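Amorpha-4,11-diene synthase (PDB 4GAX) is a plant sesquiterpene synthase, here a mutant of alpha-bisabolol synthase, that probably cyclises farnesyl diphosphate through carbocation intermediates. Local coordinates at residues A[35-40]-A[552-557]. Residues are numbered along the deposited sequence; the frame is centred on the assembly and turned at random.
Sequences SIWGDQ and LVKSLL
Trp37 reaches from the N-terminal loop to Val553 and Lys554 on helix 547-557, tying the two ends of the chain together within the all-helical terpene synthase fold. No hydrogen bond joins the two segments; the contact is apolar. The six-membered half of the indole does the touching. Trp37 CH2 lies 3.6 Å from Val553 CG1, the branch anti to its own backbone N (chi1 177°). The methyl approaches obliquely. Lys554 comes to the ring edge instead: its CG sits near the plane, 3.9 Å from Trp37 CZ3. Beyond CG the lysine chain runs on extended.

One face of the indole is packed from within the loop, where Ile36 CD1 stands 3.5 Å above the plane of the Trp37 ring, over its centre. Outside the segments, Met545 and Val283 also touch the Trp37 side chain, and NE1 is hydrogen-bonded to Glu284 on helix 282-292. Together the bond and the packing probably hold the ring's rotation. Replacing Trp37 by an alanine would probably open a gap beside Val553 and leave Glu284 without its indole N-H partner.

The loop backbone is shaped by two turns. A type II' beta turn runs from Trp37 to Gln40, with Gly38 at positive phi. Just before it, Ser35 forms an ST turn: its OG accepts from Trp37 N at 3.3 Å, with an N-H...O angle of 163°.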
ATOM      1  N   SER A  35      21.114  10.094   5.988  1.00 40.34           N
ATOM      2  CA  SER A  35      20.289   9.716   4.835  1.00 40.03           C
ATOM      3  C   SER A  35      21.236   9.327   3.702  1.00 39.88           C
ATOM      4  O   SER A  35      22.290   9.962   3.518  1.00 38.35           O
ATOM      5  CB  SER A  35      19.400  10.872   4.384  1.00 39.11           C
ATOM      6  OG  SER A  35      18.719  10.557   3.176  1.00 38.52           O
ATOM      7  N   ILE A  36      20.891   8.278   2.960  1.00 33.49           N
ATOM      8  CA  ILE A  36      21.780   7.816   1.897  1.00 34.98           C
ATOM      9  C   ILE A  36      21.578   8.649   0.632  1.00 45.33           C
ATOM     10  O   ILE A  36      22.352   8.556  -0.323  1.00 37.33           O
ATOM     11  CB  ILE A  36      21.588   6.319   1.600  1.00 47.72           C
ATOM     12  CG1 ILE A  36      20.225   6.058   0.954  1.00 52.18           C
ATOM     13  CG2 ILE A  36      21.749   5.500   2.875  1.00 49.00           C
ATOM     14  CD1 ILE A  36      20.325   5.477  -0.455  1.00 50.97           C
ATOM     15  N   TRP A  37      20.546   9.487   0.649  1.00 42.60           N
ATOM     16  CA  TRP A  37      20.119  10.204  -0.545  1.00 38.36           C
ATOM     17  C   TRP A  37      20.787  11.567  -0.727  1.00 37.41           C
ATOM     18  O   TRP A  37      20.782  12.123  -1.826  1.00 47.66           O
ATOM     19  CB  TRP A  37      18.602  10.348  -0.520  1.00 32.95           C
ATOM     20  CG  TRP A  37      17.937   9.022  -0.360  1.00 35.60           C
ATOM     21  CD1 TRP A  37      17.414   8.491   0.789  1.00 32.99           C
ATOM     22  CD2 TRP A  37      17.752   8.031  -1.381  1.00 35.08           C
ATOM     23  NE1 TRP A  37      16.906   7.235   0.539  1.00 36.39           N
ATOM     24  CE2 TRP A  37      17.098   6.933  -0.786  1.00 35.77           C
ATOM     25  CE3 TRP A  37      18.069   7.972  -2.742  1.00 35.44           C
ATOM     26  CZ2 TRP A  37      16.761   5.786  -1.506  1.00 35.40           C
ATOM     27  CZ3 TRP A  37      17.733   6.834  -3.454  1.00 35.49           C
ATOM     28  CH2 TRP A  37      17.086   5.757  -2.836  1.00 30.64           C
ATOM     29  N   GLY A  38      21.364  12.109   0.340  1.00 38.59           N
ATOM     30  CA  GLY A  38      22.008  13.412   0.250  1.00 42.06           C
ATOM     31  C   GLY A  38      21.036  14.524  -0.115  1.00 42.05           C
ATOM     32  O   GLY A  38      19.918  14.566   0.401  1.00 43.86           O
ATOM     33  N   ASP A  39      21.451  15.414  -1.015  1.00 44.51           N
ATOM     34  CA  ASP A  39      20.639  16.576  -1.386  1.00 49.38           C
ATOM     35  C   ASP A  39      19.990  16.468  -2.776  1.00 45.45           C
ATOM     36  O   ASP A  39      19.494  17.470  -3.316  1.00 39.71           O
ATOM     37  CB  ASP A  39      21.480  17.858  -1.306  1.00 58.82           C
ATOM     38  CG  ASP A  39      21.896  18.202   0.120  1.00 81.58           C
ATOM     39  OD1 ASP A  39      23.030  18.701   0.304  1.00 90.31           O
ATOM     40  OD2 ASP A  39      21.087  17.983   1.052  1.00 85.38           O
ATOM     41  N   GLN A  40      19.978  15.263  -3.346  1.00 37.73           N
ATOM     42  CA  GLN A  40      19.540  15.076  -4.733  1.00 42.08           C
ATOM     43  C   GLN A  40      18.055  15.382  -4.972  1.00 36.88           C
ATOM     44  O   GLN A  40      17.640  15.666  -6.105  1.00 38.07           O
ATOM     45  CB  GLN A  40      19.867  13.658  -5.221  1.00 41.22           C
ATOM     46  CG  GLN A  40      18.921  12.573  -4.713  1.00 40.93           C
ATOM     47  CD  GLN A  40      19.342  11.175  -5.155  1.00 43.91           C
ATOM     48  OE1 GLN A  40      20.103  10.490  -4.464  1.00 47.02           O
ATOM     49  NE2 GLN A  40      18.845  10.746  -6.309  1.00 34.30           N
ATOM     50  N   LEU A 552      13.541   0.035  -5.290  1.00 29.23           N
ATOM     51  CA  LEU A 552      12.147   0.395  -5.489  1.00 29.27           C
ATOM     52  C   LEU A 552      12.026   1.913  -5.482  1.00 30.10           C
ATOM     53  O   LEU A 552      11.342   2.491  -6.336  1.00 27.15           O
ATOM     54  CB  LEU A 552      11.247  -0.201  -4.394  1.00 26.00           C
ATOM     55  CG  LEU A 552      11.078  -1.724  -4.366  1.00 34.64           C
ATOM     56  CD1 LEU A 552      10.190  -2.127  -3.205  1.00 34.82           C
ATOM     57  CD2 LEU A 552      10.508  -2.265  -5.677  1.00 29.59           C
ATOM     58  N   VAL A 553      12.695   2.555  -4.523  1.00 34.63           N
ATOM     59  CA  VAL A 553      12.677   4.014  -4.421  1.00 27.31           C
ATOM     60  C   VAL A 553      13.250   4.636  -5.694  1.00 28.50           C
ATOM     61  O   VAL A 553      12.664   5.555  -6.266  1.00 26.12           O
ATOM     62  CB  VAL A 553      13.469   4.499  -3.187  1.00 23.99           C
ATOM     63  CG1 VAL A 553      13.497   6.025  -3.134  1.00 24.55           C
ATOM     64  CG2 VAL A 553      12.860   3.926  -1.918  1.00 28.67           C
ATOM     65  N   LYS A 554      14.390   4.127  -6.153  1.00 23.68           N
ATOM     66  CA  LYS A 554      14.998   4.664  -7.369  1.00 24.19           C
ATOM     67  C   LYS A 554      14.118   4.443  -8.600  1.00 22.24           C
ATOM     68  O   LYS A 554      14.029   5.313  -9.471  1.00 21.80           O
ATOM     69  CB  LYS A 554      16.382   4.055  -7.607  1.00 32.27           C
ATOM     70  CG  LYS A 554      17.397   4.369  -6.520  1.00 37.10           C
ATOM     71  CD  LYS A 554      18.819   4.218  -7.064  1.00 45.25           C
ATOM     72  CE  LYS A 554      19.805   3.886  -5.957  1.00 62.56           C
ATOM     73  NZ  LYS A 554      21.209   3.800  -6.477  1.00 71.36           N
ATOM     74  N   SER A 555      13.460   3.287  -8.664  1.00 24.67           N
ATOM     75  CA  SER A 555      12.629   2.971  -9.817  1.00 27.84           C
ATOM     76  C   SER A 555      11.421   3.901  -9.878  1.00 27.87           C
ATOM     77  O   SER A 555      10.924   4.228 -10.957  1.00 29.03           O
ATOM     78  CB  SER A 555      12.193   1.501  -9.794  1.00 28.54           C
ATOM     79  OG  SER A 555      11.133   1.292  -8.878  1.00 35.23           O
ATOM     80  N   LEU A 556      10.956   4.345  -8.717  1.00 22.72           N
ATOM     81  CA  LEU A 556       9.820   5.270  -8.662  1.00 23.45           C
ATOM     82  C   LEU A 556      10.205   6.753  -8.794  1.00 26.01           C
ATOM     83  O   LEU A 556       9.503   7.537  -9.454  1.00 21.80           O
ATOM     84  CB  LEU A 556       9.006   5.033  -7.373  1.00 20.63           C
ATOM     85  CG  LEU A 556       7.795   4.116  -7.533  1.00 31.80           C
ATOM     86  CD1 LEU A 556       8.221   2.757  -8.012  1.00 34.68           C
ATOM     87  CD2 LEU A 556       6.935   4.009  -6.243  1.00 32.63           C
ATOM     88  N   LEU A 557      11.316   7.149  -8.185  1.00 21.48           N
ATOM     89  CA  LEU A 557      11.621   8.576  -8.091  1.00 25.06           C
ATOM     90  C   LEU A 557      12.804   9.068  -8.927  1.00 33.43           C
ATOM     91  O   LEU A 557      12.919  10.264  -9.202  1.00 30.27           O
ATOM     92  CB  LEU A 557      11.844   8.957  -6.619  1.00 22.87           C
ATOM     93  CG  LEU A 557      10.636   8.690  -5.719  1.00 27.63           C
ATOM     94  CD1 LEU A 557      10.944   9.126  -4.300  1.00 30.28           C
ATOM     95  CD2 LEU A 557       9.401   9.403  -6.242  1.00 31.32           C
TER